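Local coordinates for tetraacyldisaccharide 4'-kinase (Aquifex aeolicus, PDB 4EHW), which probably transfers the gamma-phosphate of ATP to the 4'-position of a tetraacyldisaccharide 1-phosphate, forming lipid IVA in lipid A biosynthesis, at residues P10-Y15 with L166-N171; V40-N45 with F137-G142; N153-K158 with D183-T188; Y189-P194 with K205-F210. All coordinates share one frame; numbering follows the deposited sequence.

Interaction 1 of 4, residues P10-Y15 with L166-N171; sequences PFSYLY and LLPAGN
Ser12 OG accepts a hydrogen bond from Ala169 N at 2.9 Å, with an N-H...O angle of 154°, and lies 3.0 Å from Leu166 O. The hydroxyl reaches this turn because OG stands anti to its own carbonyl carbon (chi1 -54°), and it also presses on Pro168 CD. Beside it the backbones nearly touch: Ser12 CA makes a CA-H...O contact of 3.1 Å with Leu167 O, the carbonyl oxygen of the cis peptide bond to Pro168. Replacing Ser12 with an alanine would probably leave Ala169 N without its acceptor and weaken the hold of the helix start on the turn. One helical turn on, Tyr15 brings ring atom CD2 to 3.7 Å from Leu166 CD2, the two side chains crossing at about a right angle. Leu167 instead runs alongside Tyr15, its CB 4.0 Å from Tyr15 CE2. At the outer margin Phe11 CB meets Pro168 CG at 3.7 Å, while the phenyl ring leads away over the surface. The turn itself is closed by Gly170 N bonding to Leu166 O. This is surface packing of the first turn of helix 12-27 against the loop following helix 159-162, a loop that continues to Asn171, backbone-bonded to Val48 of the predicted ATP-binding P-loop.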
loop_
_atom_site.group_PDB
_atom_site.type_symbol
_atom_site.label_atom_id
_atom_site.label_comp_id
_atom_site.label_asym_id
_atom_site.label_seq_id
_atom_site.Cartn_x
_atom_site.Cartn_y
_atom_site.Cartn_z
ATOM N N PRO A 10 -19.268 19.039 10.058
ATOM C CA PRO A 10 -20.096 20.147 9.569
ATOM C C PRO A 10 -19.262 21.235 8.906
ATOM O O PRO A 10 -19.808 22.230 8.424
ATOM C CB PRO A 10 -20.771 20.658 10.841
ATOM C CG PRO A 10 -20.900 19.436 11.681
ATOM C CD PRO A 10 -19.653 18.629 11.418
ATOM N N PHE A 11 -17.944 21.055 8.932
ATOM C CA PHE A 11 -17.056 21.690 7.971
ATOM C C PHE A 11 -16.898 20.670 6.858
ATOM O O PHE A 11 -16.323 20.947 5.806
ATOM C CB PHE A 11 -15.692 21.958 8.581
ATOM C CG PHE A 11 -15.686 23.058 9.590
ATOM C CD1 PHE A 11 -15.481 24.369 9.197
ATOM C CD2 PHE A 11 -15.868 22.783 10.936
ATOM C CE1 PHE A 11 -15.466 25.386 10.121
ATOM C CE2 PHE A 11 -15.854 23.799 11.867
ATOM C CZ PHE A 11 -15.652 25.101 11.457
ATOM N N SER A 12 -17.397 19.467 7.130
ATOM C CA SER A 12 -17.422 18.385 6.160
ATOM C C SER A 12 -18.400 18.719 5.041
ATOM O O SER A 12 -18.240 18.250 3.913
ATOM C CB SER A 12 -17.822 17.074 6.838
ATOM O OG SER A 12 -16.981 16.801 7.945
ATOM N N TYR A 13 -19.407 19.533 5.353
ATOM C CA TYR A 13 -20.383 19.928 4.342
ATOM C C TYR A 13 -19.725 20.750 3.233
ATOM O O TYR A 13 -20.009 20.554 2.045
ATOM C CB TYR A 13 -21.559 20.705 4.949
ATOM C CG TYR A 13 -22.549 21.194 3.901
ATOM C CD1 TYR A 13 -23.704 20.471 3.606
ATOM C CD2 TYR A 13 -22.316 22.367 3.190
ATOM C CE1 TYR A 13 -24.600 20.914 2.640
ATOM C CE2 TYR A 13 -23.204 22.813 2.224
ATOM C CZ TYR A 13 -24.342 22.085 1.954
ATOM O OH TYR A 13 -25.219 22.537 0.994
ATOM N N LEU A 14 -18.840 21.660 3.636
ATOM C CA LEU A 14 -18.167 22.570 2.712
ATOM C C LEU A 14 -16.941 21.930 2.067
ATOM O O LEU A 14 -16.618 22.221 0.913
ATOM C CB LEU A 14 -17.747 23.838 3.439
ATOM C CG LEU A 14 -16.750 23.581 4.562
ATOM C CD1 LEU A 14 -15.347 23.415 3.997
ATOM C CD2 LEU A 14 -16.809 24.707 5.579
ATOM N N TYR A 15 -16.247 21.079 2.813
ATOM C CA TYR A 15 -15.163 20.330 2.213
ATOM C C TYR A 15 -15.724 19.557 1.013
ATOM O O TYR A 15 -15.118 19.537 -0.060
ATOM C CB TYR A 15 -14.510 19.391 3.225
ATOM C CG TYR A 15 -13.387 18.580 2.626
ATOM C CD1 TYR A 15 -12.231 19.196 2.160
ATOM C CD2 TYR A 15 -13.482 17.198 2.519
ATOM C CE1 TYR A 15 -11.193 18.450 1.599
ATOM C CE2 TYR A 15 -12.449 16.442 1.959
ATOM C CZ TYR A 15 -11.309 17.071 1.500
ATOM O OH TYR A 15 -10.293 16.312 0.943
ATOM N N LEU A 166 -17.280 12.652 5.358
ATOM C CA LEU A 166 -16.161 13.416 4.830
ATOM C C LEU A 166 -15.296 14.031 5.921
ATOM O O LEU A 166 -15.751 14.237 7.051
ATOM C CB LEU A 166 -16.656 14.540 3.925
ATOM C CG LEU A 166 -16.465 14.217 2.454
ATOM C CD1 LEU A 166 -17.480 13.166 2.073
ATOM C CD2 LEU A 166 -16.634 15.453 1.616
ATOM N N LEU A 167 -14.047 14.330 5.579
ATOM C CA LEU A 167 -13.226 15.170 6.435
ATOM C C LEU A 167 -13.951 16.505 6.587
ATOM O O LEU A 167 -14.692 16.921 5.686
ATOM C CB LEU A 167 -11.847 15.391 5.816
ATOM C CG LEU A 167 -11.031 14.132 5.506
ATOM C CD1 LEU A 167 -9.828 14.460 4.649
ATOM C CD2 LEU A 167 -10.592 13.402 6.768
ATOM N N PRO A 168 -13.749 17.181 7.731
ATOM C CA PRO A 168 -12.873 16.723 8.815
ATOM C C PRO A 168 -13.600 15.889 9.869
ATOM O O PRO A 168 -12.956 15.400 10.798
ATOM C CB PRO A 168 -12.398 18.034 9.432
ATOM C CG PRO A 168 -13.583 18.942 9.274
ATOM C CD PRO A 168 -14.263 18.541 7.982
ATOM N N ALA A 169 -14.916 15.737 9.730
ATOM C CA ALA A 169 -15.705 14.908 10.643
ATOM C C ALA A 169 -15.295 13.434 10.567
ATOM O O ALA A 169 -14.947 12.823 11.585
ATOM C CB ALA A 169 -17.195 15.056 10.347
ATOM N N GLY A 170 -15.347 12.872 9.360
ATOM C CA GLY A 170 -15.008 11.479 9.140
ATOM C C GLY A 170 -13.777 11.315 8.274
ATOM O O GLY A 170 -13.109 12.295 7.936
ATOM N N ASN A 171 -13.483 10.075 7.893
ATOM C CA ASN A 171 -12.238 9.763 7.190
ATOM C C ASN A 171 -12.305 9.828 5.661
ATOM O O ASN A 171 -11.306 9.573 4.992
ATOM C CB ASN A 171 -11.739 8.379 7.614
ATOM C CG ASN A 171 -11.731 8.202 9.119
ATOM O OD1 ASN A 171 -12.542 7.457 9.674
ATOM N ND2 ASN A 171 -10.807 8.885 9.791
#

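Interaction 2 of 4, residues V40-N45 with F137-G142; sequences VISVGN and FILDDG
Ile41 N donates to Phe137 O, 2.9 Å away with an N-H...O angle of 175°, and opens a regular parallel ladder. Leu139 N then bonds to Ile41 O at 2.7 Å, and Val43 N returns to Leu139 O at 3.0 Å. The tight part lies along this ladder. On one face Val40 sets CG2 against Phe137 CB at 4.1 Å and CG1 near Leu139 CB, while Leu139 CD2 reaches Ser42 CB. Leu139 gets there with CG anti to the backbone N (chi1 -175°), which lays its branch alongside the serine. The opposite face carries Ile41 and Ile138; Val43 CG2 makes a long methyl approach to Ile138 CG2. Past Leu139 the pairing loosens, although it stays buried: the chain turns at Asp141, and Gly142 N meets Val43 O from above the carbonyl plane, at 3.0 Å. Beyond that a water takes over, accepting from Asn45 N at 3.3 Å and donating to Asp141 OD1 at 2.8 Å. The carboxylate of Asp141 also forms salt bridges with Arg74 and with Lys53 of the predicted ATP site, whose amine Asn45 OD1 binds as well; Asn45 ND2 reaches Ser47 O. Strand 40-45, which leads into the P-loop, thus lies between strands 136-139 and 152-158, with helix 53-63 packed on Ile41 and Val43 and strand 69-73 lying beyond Phe137, Ile138 and Leu139.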
loop_
_atom_site.group_PDB
_atom_site.type_symbol
_atom_site.label_atom_id
_atom_site.label_comp_id
_atom_site.label_asym_id
_atom_site.label_seq_id
_atom_site.Cartn_x
_atom_site.Cartn_y
_atom_site.Cartn_z
ATOM N N VAL A 40 -1.598 2.225 -17.746
ATOM C CA VAL A 40 -1.537 2.576 -16.339
ATOM C C VAL A 40 -2.726 1.992 -15.556
ATOM O O VAL A 40 -3.894 2.138 -15.960
ATOM C CB VAL A 40 -1.482 4.104 -16.147
ATOM C CG1 VAL A 40 -1.604 4.466 -14.643
ATOM C CG2 VAL A 40 -0.182 4.658 -16.727
ATOM N N ILE A 41 -2.416 1.313 -14.450
ATOM C CA ILE A 41 -3.432 0.802 -13.533
ATOM C C ILE A 41 -3.328 1.589 -12.240
ATOM O O ILE A 41 -2.281 1.564 -11.598
ATOM C CB ILE A 41 -3.167 -0.680 -13.131
ATOM C CG1 ILE A 41 -3.026 -1.589 -14.349
ATOM C CG2 ILE A 41 -4.291 -1.222 -12.229
ATOM C CD1 ILE A 41 -2.521 -2.975 -13.959
ATOM N N SER A 42 -4.404 2.253 -11.828
ATOM C CA SER A 42 -4.399 2.966 -10.556
ATOM C C SER A 42 -5.055 2.134 -9.458
ATOM O O SER A 42 -6.119 1.548 -9.666
ATOM C CB SER A 42 -5.116 4.319 -10.664
ATOM O OG SER A 42 -5.182 4.939 -9.374
ATOM N N VAL A 43 -4.407 2.080 -8.297
ATOM C CA VAL A 43 -5.002 1.506 -7.101
ATOM C C VAL A 43 -5.192 2.598 -6.066
ATOM O O VAL A 43 -4.256 3.347 -5.760
ATOM C CB VAL A 43 -4.108 0.449 -6.455
ATOM C CG1 VAL A 43 -4.650 0.101 -5.059
ATOM C CG2 VAL A 43 -4.036 -0.789 -7.323
ATOM N N GLY A 44 -6.389 2.686 -5.499
ATOM C CA GLY A 44 -6.667 3.787 -4.599
ATOM C C GLY A 44 -7.795 3.493 -3.649
ATOM O O GLY A 44 -8.369 2.396 -3.659
ATOM N N ASN A 45 -8.112 4.473 -2.813
ATOM C CA ASN A 45 -9.275 4.359 -1.941
ATOM C C ASN A 45 -9.888 5.734 -1.642
ATOM O O ASN A 45 -9.428 6.758 -2.171
ATOM C CB ASN A 45 -8.917 3.615 -0.666
ATOM C CG ASN A 45 -8.264 4.502 0.337
ATOM O OD1 ASN A 45 -7.462 5.353 -0.022
ATOM N ND2 ASN A 45 -8.633 4.344 1.606
ATOM N N PHE A 137 2.523 0.390 -15.714
ATOM C CA PHE A 137 2.673 1.115 -14.450
ATOM C C PHE A 137 1.536 0.797 -13.494
ATOM O O PHE A 137 0.371 0.677 -13.905
ATOM C CB PHE A 137 2.677 2.632 -14.688
ATOM C CG PHE A 137 3.914 3.133 -15.356
ATOM C CD1 PHE A 137 5.118 3.155 -14.670
ATOM C CD2 PHE A 137 3.883 3.585 -16.670
ATOM C CE1 PHE A 137 6.284 3.610 -15.280
ATOM C CE2 PHE A 137 5.048 4.050 -17.289
ATOM C CZ PHE A 137 6.253 4.056 -16.590
ATOM N N ILE A 138 1.871 0.678 -12.214
ATOM C CA ILE A 138 0.855 0.611 -11.171
ATOM C C ILE A 138 0.925 1.907 -10.377
ATOM O O ILE A 138 1.921 2.174 -9.711
ATOM C CB ILE A 138 1.082 -0.549 -10.216
ATOM C CG1 ILE A 138 0.916 -1.872 -10.957
ATOM C CG2 ILE A 138 0.105 -0.477 -9.052
ATOM C CD1 ILE A 138 1.345 -3.046 -10.158
ATOM N N LEU A 139 -0.130 2.713 -10.464
ATOM C CA LEU A 139 -0.186 3.990 -9.769
ATOM C C LEU A 139 -0.653 3.803 -8.323
ATOM O O LEU A 139 -1.846 3.641 -8.059
ATOM C CB LEU A 139 -1.100 4.944 -10.520
ATOM C CG LEU A 139 -1.196 6.382 -10.019
ATOM C CD1 LEU A 139 0.168 7.053 -10.086
ATOM C CD2 LEU A 139 -2.246 7.138 -10.862
ATOM N N ASP A 140 0.306 3.800 -7.397
ATOM C CA ASP A 140 0.056 3.618 -5.968
ATOM C C ASP A 140 -0.754 4.799 -5.415
ATOM O O ASP A 140 -0.423 5.961 -5.670
ATOM C CB ASP A 140 1.400 3.509 -5.237
ATOM C CG ASP A 140 1.249 3.336 -3.732
ATOM O OD1 ASP A 140 0.264 2.715 -3.298
ATOM O OD2 ASP A 140 2.137 3.801 -2.986
ATOM N N ASP A 141 -1.812 4.502 -4.667
ATOM C CA ASP A 141 -2.683 5.538 -4.110
ATOM C C ASP A 141 -3.045 6.611 -5.129
ATOM O O ASP A 141 -2.781 7.792 -4.911
ATOM C CB ASP A 141 -2.032 6.189 -2.891
ATOM C CG ASP A 141 -3.052 6.855 -1.982
ATOM O OD1 ASP A 141 -4.254 6.499 -2.072
ATOM O OD2 ASP A 141 -2.655 7.725 -1.174
ATOM N N GLY A 142 -3.686 6.207 -6.223
ATOM C CA GLY A 142 -3.858 7.108 -7.351
ATOM C C GLY A 142 -5.272 7.558 -7.681
ATOM O O GLY A 142 -5.499 8.194 -8.722
HETATM O O HOH W 1 -6.357 7.010 -3.899
#

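Interaction 3 of 4, residues N153-K158 with D183-T188; sequences NILLLK and DALVLT
Leu156 and Val186 lie side by side on one face of a parallel strand pair, pointing the same way. Followed outward, Leu156 CB is 4.1 Å from Thr188 CG2, CG comes closer to that methyl at 3.7 Å, and the tip then divides: CD1 rests against Val186 CB at 4.0 Å, whereas CD2 stays by Thr188 CG2. The two branches therefore straddle consecutive residues of this face on strand 184-188. Farther down the same face Ile154 CG2 meets Val186 CG2 obliquely. The other face is filled by Leu185, whose CD2 touches Leu155 CB at 3.6 Å and Leu157 CD1 at 3.8 Å; with CG anti to the carbonyl carbon (chi1 -65°), its end leans across to the neighbouring strand. Between the faces the ladder runs without a break from Leu155 N to Thr188 N. Leu155 N donates to Ala184 O at an N-H...O angle of 176°, and Leu157 N to Val186 O at 2.8 Å. At the start of the pair Asp183 N bonds to Asn153 O. The pair belongs to the beta-alpha-beta unit of strand 152-158, helix 159-162 and strand 184-188; strand 40-45 flanks it beyond Ile154 and Leu156, strand 203-214 beyond Leu185 and Val186, and helix 53-63 covers Leu156 and Val186 through Lys53 and Phe56.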
loop_
_atom_site.group_PDB
_atom_site.type_symbol
_atom_site.label_atom_id
_atom_site.label_comp_id
_atom_site.label_asym_id
_atom_site.label_seq_id
_atom_site.Cartn_x
_atom_site.Cartn_y
_atom_site.Cartn_z
ATOM N N ASN A 153 -8.956 1.870 -13.466
ATOM C CA ASN A 153 -9.090 2.588 -12.203
ATOM C C ASN A 153 -9.660 1.644 -11.142
ATOM O O ASN A 153 -10.874 1.400 -11.086
ATOM C CB ASN A 153 -10.032 3.778 -12.394
ATOM C CG ASN A 153 -9.749 4.915 -11.427
ATOM O OD1 ASN A 153 -8.701 4.954 -10.760
ATOM N ND2 ASN A 153 -10.673 5.867 -11.367
ATOM N N ILE A 154 -8.788 1.087 -10.312
ATOM C CA ILE A 154 -9.238 0.156 -9.283
ATOM C C ILE A 154 -9.425 0.872 -7.945
ATOM O O ILE A 154 -8.511 1.551 -7.454
ATOM C CB ILE A 154 -8.233 -0.991 -9.099
ATOM C CG1 ILE A 154 -8.068 -1.765 -10.412
ATOM C CG2 ILE A 154 -8.687 -1.922 -7.975
ATOM C CD1 ILE A 154 -7.062 -2.896 -10.322
ATOM N N LEU A 155 -10.605 0.712 -7.351
ATOM C CA LEU A 155 -10.934 1.375 -6.085
ATOM C C LEU A 155 -11.169 0.379 -4.945
ATOM O O LEU A 155 -12.001 -0.523 -5.055
ATOM C CB LEU A 155 -12.181 2.241 -6.250
ATOM C CG LEU A 155 -12.601 2.989 -4.981
ATOM C CD1 LEU A 155 -11.574 4.095 -4.684
ATOM C CD2 LEU A 155 -14.019 3.577 -5.128
ATOM N N LEU A 156 -10.441 0.562 -3.849
ATOM C CA LEU A 156 -10.582 -0.290 -2.682
ATOM C C LEU A 156 -11.628 0.268 -1.727
ATOM O O LEU A 156 -11.658 1.472 -1.449
ATOM C CB LEU A 156 -9.247 -0.405 -1.926
ATOM C CG LEU A 156 -8.322 -1.563 -2.302
ATOM C CD1 LEU A 156 -7.983 -1.471 -3.785
ATOM C CD2 LEU A 156 -7.043 -1.544 -1.452
ATOM N N LEU A 157 -12.459 -0.617 -1.191
ATOM C CA LEU A 157 -13.497 -0.226 -0.246
ATOM C C LEU A 157 -13.613 -1.236 0.875
ATOM O O LEU A 157 -13.762 -2.440 0.627
ATOM C CB LEU A 157 -14.837 -0.159 -0.958
ATOM C CG LEU A 157 -15.170 1.139 -1.674
ATOM C CD1 LEU A 157 -14.206 1.310 -2.823
ATOM C CD2 LEU A 157 -16.599 1.088 -2.169
ATOM N N LYS A 158 -13.556 -0.746 2.109
ATOM C CA LYS A 158 -13.819 -1.580 3.281
ATOM C C LYS A 158 -15.169 -1.186 3.851
ATOM O O LYS A 158 -15.637 -0.065 3.629
ATOM C CB LYS A 158 -12.752 -1.361 4.344
ATOM C CG LYS A 158 -12.698 0.077 4.814
ATOM C CD LYS A 158 -11.669 0.276 5.907
ATOM C CE LYS A 158 -11.222 1.723 5.927
ATOM N NZ LYS A 158 -10.397 1.998 7.122
ATOM N N ASP A 183 -13.341 1.627 -12.289
ATOM C CA ASP A 183 -13.599 0.592 -13.286
ATOM C C ASP A 183 -13.950 -0.716 -12.585
ATOM O O ASP A 183 -14.673 -1.565 -13.132
ATOM C CB ASP A 183 -12.356 0.352 -14.164
ATOM C CG ASP A 183 -12.040 1.524 -15.073
ATOM O OD1 ASP A 183 -12.974 2.058 -15.714
ATOM O OD2 ASP A 183 -10.855 1.916 -15.152
ATOM N N ALA A 184 -13.412 -0.874 -11.379
ATOM C CA ALA A 184 -13.561 -2.105 -10.620
ATOM C C ALA A 184 -13.386 -1.853 -9.127
ATOM O O ALA A 184 -12.667 -0.934 -8.718
ATOM C CB ALA A 184 -12.569 -3.149 -11.109
ATOM N N LEU A 185 -14.055 -2.666 -8.316
ATOM C CA LEU A 185 -14.000 -2.508 -6.868
ATOM C C LEU A 185 -13.382 -3.722 -6.188
ATOM O O LEU A 185 -13.645 -4.871 -6.569
ATOM C CB LEU A 185 -15.400 -2.279 -6.300
ATOM C CG LEU A 185 -16.039 -0.966 -6.749
ATOM C CD1 LEU A 185 -17.432 -0.819 -6.152
ATOM C CD2 LEU A 185 -15.158 0.185 -6.334
ATOM N N VAL A 186 -12.560 -3.455 -5.177
ATOM C CA VAL A 186 -12.018 -4.490 -4.316
ATOM C C VAL A 186 -12.501 -4.228 -2.890
ATOM O O VAL A 186 -12.248 -3.155 -2.332
ATOM C CB VAL A 186 -10.491 -4.483 -4.379
ATOM C CG1 VAL A 186 -9.923 -5.618 -3.548
ATOM C CG2 VAL A 186 -10.049 -4.608 -5.827
ATOM N N LEU A 187 -13.214 -5.195 -2.316
ATOM C CA LEU A 187 -13.814 -5.049 -0.990
ATOM C C LEU A 187 -12.883 -5.665 0.064
ATOM O O LEU A 187 -12.718 -6.892 0.148
ATOM C CB LEU A 187 -15.199 -5.705 -0.958
ATOM C CG LEU A 187 -16.086 -5.380 -2.165
ATOM C CD1 LEU A 187 -17.425 -6.139 -2.088
ATOM C CD2 LEU A 187 -16.315 -3.885 -2.283
ATOM N N THR A 188 -12.285 -4.801 0.873
ATOM C CA THR A 188 -11.179 -5.193 1.729
ATOM C C THR A 188 -11.623 -5.596 3.129
ATOM O O THR A 188 -12.798 -5.500 3.474
ATOM C CB THR A 188 -10.172 -4.040 1.839
ATOM O OG1 THR A 188 -10.830 -2.889 2.379
ATOM C CG2 THR A 188 -9.613 -3.686 0.456
#

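Interaction 4 of 4, residues Y189-P194 with K205-F210; sequences YQEVEP and KMFREF
Glu191 OE1 accepts from Arg208 N at 2.9 Å, the donor standing well above the carboxylate plane, and also takes a hydrogen bond from a water at 2.7 Å. That water donates to Met206 O as well and accepts from Tyr189 N at 2.8 Å, so a single molecule ties both segments together; its bond from Arg208 NE is weak. Met206 O receives a further, weak bond from Gln190 N. The salt bridge of Glu191 OE2 to the Arg208 guanidinium is long and doubtful, because the position of NH2 is uncertain. The loop follows strand 184-188 and folds back beside strand 203-214, close to Gly50 of the predicted ATP-binding P-loop. Arg208, bent at chi3, places CZ over one face of the Tyr189 ring, 4.3 Å from its centroid, in a cation-pi contact. A serine in place of Tyr189 would probably take away that aromatic face and set the guanidinium freer to turn. Gln190 CB sits over the Phe207 ring, 3.4 Å from the centroid, as a CH-pi contact. Beyond it the amide bends past the Lys205 chain, CE lying 3.6 Å from Gln190 OE1; this oxygen is satisfied by Phe195 N, and Lys205 NZ by Glu196.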
loop_
_atom_site.group_PDB
_atom_site.type_symbol
_atom_site.label_atom_id
_atom_site.label_comp_id
_atom_site.label_asym_id
_atom_site.label_seq_id
_atom_site.Cartn_x
_atom_site.Cartn_y
_atom_site.Cartn_z
ATOM N N TYR A 189 -10.661 -6.049 3.925
ATOM C CA TYR A 189 -10.900 -6.424 5.313
ATOM C C TYR A 189 -12.039 -7.415 5.452
ATOM O O TYR A 189 -12.791 -7.387 6.430
ATOM C CB TYR A 189 -11.143 -5.178 6.165
ATOM C CG TYR A 189 -9.910 -4.313 6.268
ATOM C CD1 TYR A 189 -9.113 -4.326 7.406
ATOM C CD2 TYR A 189 -9.519 -3.512 5.210
ATOM C CE1 TYR A 189 -7.973 -3.538 7.492
ATOM C CE2 TYR A 189 -8.373 -2.726 5.282
ATOM C CZ TYR A 189 -7.609 -2.740 6.424
ATOM O OH TYR A 189 -6.474 -1.956 6.491
ATOM N N GLN A 190 -12.153 -8.304 4.472
ATOM C CA GLN A 190 -13.206 -9.305 4.487
ATOM C C GLN A 190 -12.999 -10.294 5.630
ATOM O O GLN A 190 -13.958 -10.835 6.183
ATOM C CB GLN A 190 -13.274 -10.032 3.137
ATOM C CG GLN A 190 -13.988 -9.241 2.043
ATOM C CD GLN A 190 -15.439 -8.950 2.382
ATOM O OE1 GLN A 190 -16.194 -9.846 2.775
ATOM N NE2 GLN A 190 -15.833 -7.690 2.245
ATOM N N GLU A 191 -11.743 -10.507 5.997
ATOM C CA GLU A 191 -11.403 -11.516 6.995
ATOM C C GLU A 191 -11.910 -11.157 8.388
ATOM O O GLU A 191 -12.032 -12.027 9.259
ATOM C CB GLU A 191 -9.884 -11.767 7.026
ATOM C CG GLU A 191 -9.036 -10.583 7.493
ATOM C CD GLU A 191 -8.833 -9.527 6.422
ATOM O OE1 GLU A 191 -9.029 -9.828 5.222
ATOM O OE2 GLU A 191 -8.474 -8.387 6.784
ATOM N N VAL A 192 -12.214 -9.880 8.592
ATOM C CA VAL A 192 -12.580 -9.387 9.914
ATOM C C VAL A 192 -13.944 -8.701 9.907
ATOM O O VAL A 192 -14.721 -8.849 10.849
ATOM C CB VAL A 192 -11.509 -8.424 10.439
ATOM C CG1 VAL A 192 -11.958 -7.823 11.758
ATOM C CG2 VAL A 192 -10.181 -9.132 10.595
ATOM N N GLU A 193 -14.225 -7.948 8.846
ATOM C CA GLU A 193 -15.513 -7.260 8.689
ATOM C C GLU A 193 -16.094 -7.498 7.301
ATOM O O GLU A 193 -16.188 -6.563 6.505
ATOM C CB GLU A 193 -15.366 -5.739 8.905
ATOM C CG GLU A 193 -15.529 -5.244 10.337
ATOM C CD GLU A 193 -15.534 -3.720 10.430
ATOM O OE1 GLU A 193 -15.697 -3.044 9.390
ATOM O OE2 GLU A 193 -15.372 -3.194 11.547
ATOM N N PRO A 194 -16.486 -8.750 6.999
ATOM C CA PRO A 194 -16.991 -9.068 5.658
ATOM C C PRO A 194 -18.251 -8.290 5.304
ATOM O O PRO A 194 -19.040 -7.951 6.188
ATOM C CB PRO A 194 -17.337 -10.566 5.752
ATOM C CG PRO A 194 -17.619 -10.793 7.218
ATOM C CD PRO A 194 -16.601 -9.900 7.914
ATOM N N LYS A 205 -13.656 -9.597 -3.706
ATOM C CA LYS A 205 -13.473 -9.702 -2.261
ATOM C C LYS A 205 -12.017 -10.016 -1.929
ATOM O O LYS A 205 -11.444 -10.975 -2.470
ATOM C CB LYS A 205 -14.386 -10.779 -1.697
ATOM C CG LYS A 205 -15.750 -10.266 -1.287
ATOM C CD LYS A 205 -16.682 -11.435 -1.010
ATOM C CE LYS A 205 -17.862 -11.034 -0.147
ATOM N NZ LYS A 205 -18.712 -12.232 0.147
ATOM N N MET A 206 -11.422 -9.207 -1.052
ATOM C CA MET A 206 -10.039 -9.415 -0.661
ATOM C C MET A 206 -9.912 -9.908 0.771
ATOM O O MET A 206 -10.400 -9.270 1.718
ATOM C CB MET A 206 -9.239 -8.127 -0.806
ATOM C CG MET A 206 -7.831 -8.218 -0.234
ATOM S SD MET A 206 -6.845 -6.836 -0.844
ATOM C CE MET A 206 -6.482 -6.006 0.705
ATOM N N PHE A 207 -9.240 -11.041 0.924
ATOM C CA PHE A 207 -8.885 -11.530 2.240
ATOM C C PHE A 207 -7.379 -11.463 2.459
ATOM O O PHE A 207 -6.590 -11.702 1.539
ATOM C CB PHE A 207 -9.355 -12.957 2.386
ATOM C CG PHE A 207 -10.844 -13.097 2.376
ATOM C CD1 PHE A 207 -11.539 -13.210 1.178
ATOM C CD2 PHE A 207 -11.555 -13.102 3.565
ATOM C CE1 PHE A 207 -12.923 -13.340 1.167
ATOM C CE2 PHE A 207 -12.933 -13.228 3.566
ATOM C CZ PHE A 207 -13.620 -13.352 2.362
ATOM N N ARG A 208 -6.982 -11.122 3.678
ATOM C CA ARG A 208 -5.589 -11.227 4.079
ATOM C C ARG A 208 -5.511 -12.281 5.165
ATOM O O ARG A 208 -6.310 -12.265 6.107
ATOM C CB ARG A 208 -5.061 -9.887 4.587
ATOM C CG ARG A 208 -4.625 -8.933 3.480
ATOM C CD ARG A 208 -4.216 -7.589 4.045
ATOM N NE ARG A 208 -5.307 -6.994 4.812
ATOM C CZ ARG A 208 -5.256 -5.801 5.394
ATOM N NH1 ARG A 208 -4.163 -5.054 5.301
ATOM N NH2 ARG A 208 -6.307 -5.356 6.069
ATOM N N GLU A 209 -4.570 -13.213 5.031
ATOM C CA GLU A 209 -4.410 -14.267 6.033
ATOM C C GLU A 209 -2.943 -14.447 6.436
ATOM O O GLU A 209 -2.030 -14.168 5.652
ATOM C CB GLU A 209 -5.018 -15.585 5.551
ATOM C CG GLU A 209 -4.341 -16.186 4.333
ATOM C CD GLU A 209 -4.948 -17.520 3.941
ATOM O OE1 GLU A 209 -4.192 -18.406 3.484
ATOM O OE2 GLU A 209 -6.181 -17.680 4.088
ATOM N N PHE A 210 -2.735 -14.911 7.664
ATOM C CA PHE A 210 -1.405 -14.980 8.259
ATOM C C PHE A 210 -0.606 -16.173 7.758
ATOM O O PHE A 210 -0.959 -17.319 8.017
ATOM C CB PHE A 210 -1.520 -15.020 9.787
ATOM C CG PHE A 210 -0.199 -15.125 10.494
ATOM C CD1 PHE A 210 0.846 -14.279 10.164
ATOM C CD2 PHE A 210 -0.004 -16.058 11.502
ATOM C CE1 PHE A 210 2.072 -14.369 10.818
ATOM C CE2 PHE A 210 1.229 -16.154 12.165
ATOM C CZ PHE A 210 2.264 -15.304 11.819
HETATM O O HOH W 2 -8.420 -7.766 3.556
#

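Interactions 2, 3 and 4 follow one another across the parallel strands of the P-loop kinase core. Interactions 2 and 3, centres about 11 Å apart, join through Ser42 O with Ile154 N and Gly44 O with Leu156 N, probable hydrogen bonds of 2.8 Å each. Interaction 3 passes to interaction 4, about 14 Å away between centres, through Leu187 O and Met206 N. Interaction 1 stands apart at the surface, its nearest atoms about 6 Å from interaction 3. All four approach the predicted ATP site: side chain to side chain, Asn45 comes within about 3 Å of Lys53, Lys158 about 4 Å of Ser47 and Leu167 about 5 Å of Val48, and the Tyr189 side chain lies about 4 Å from Gly50.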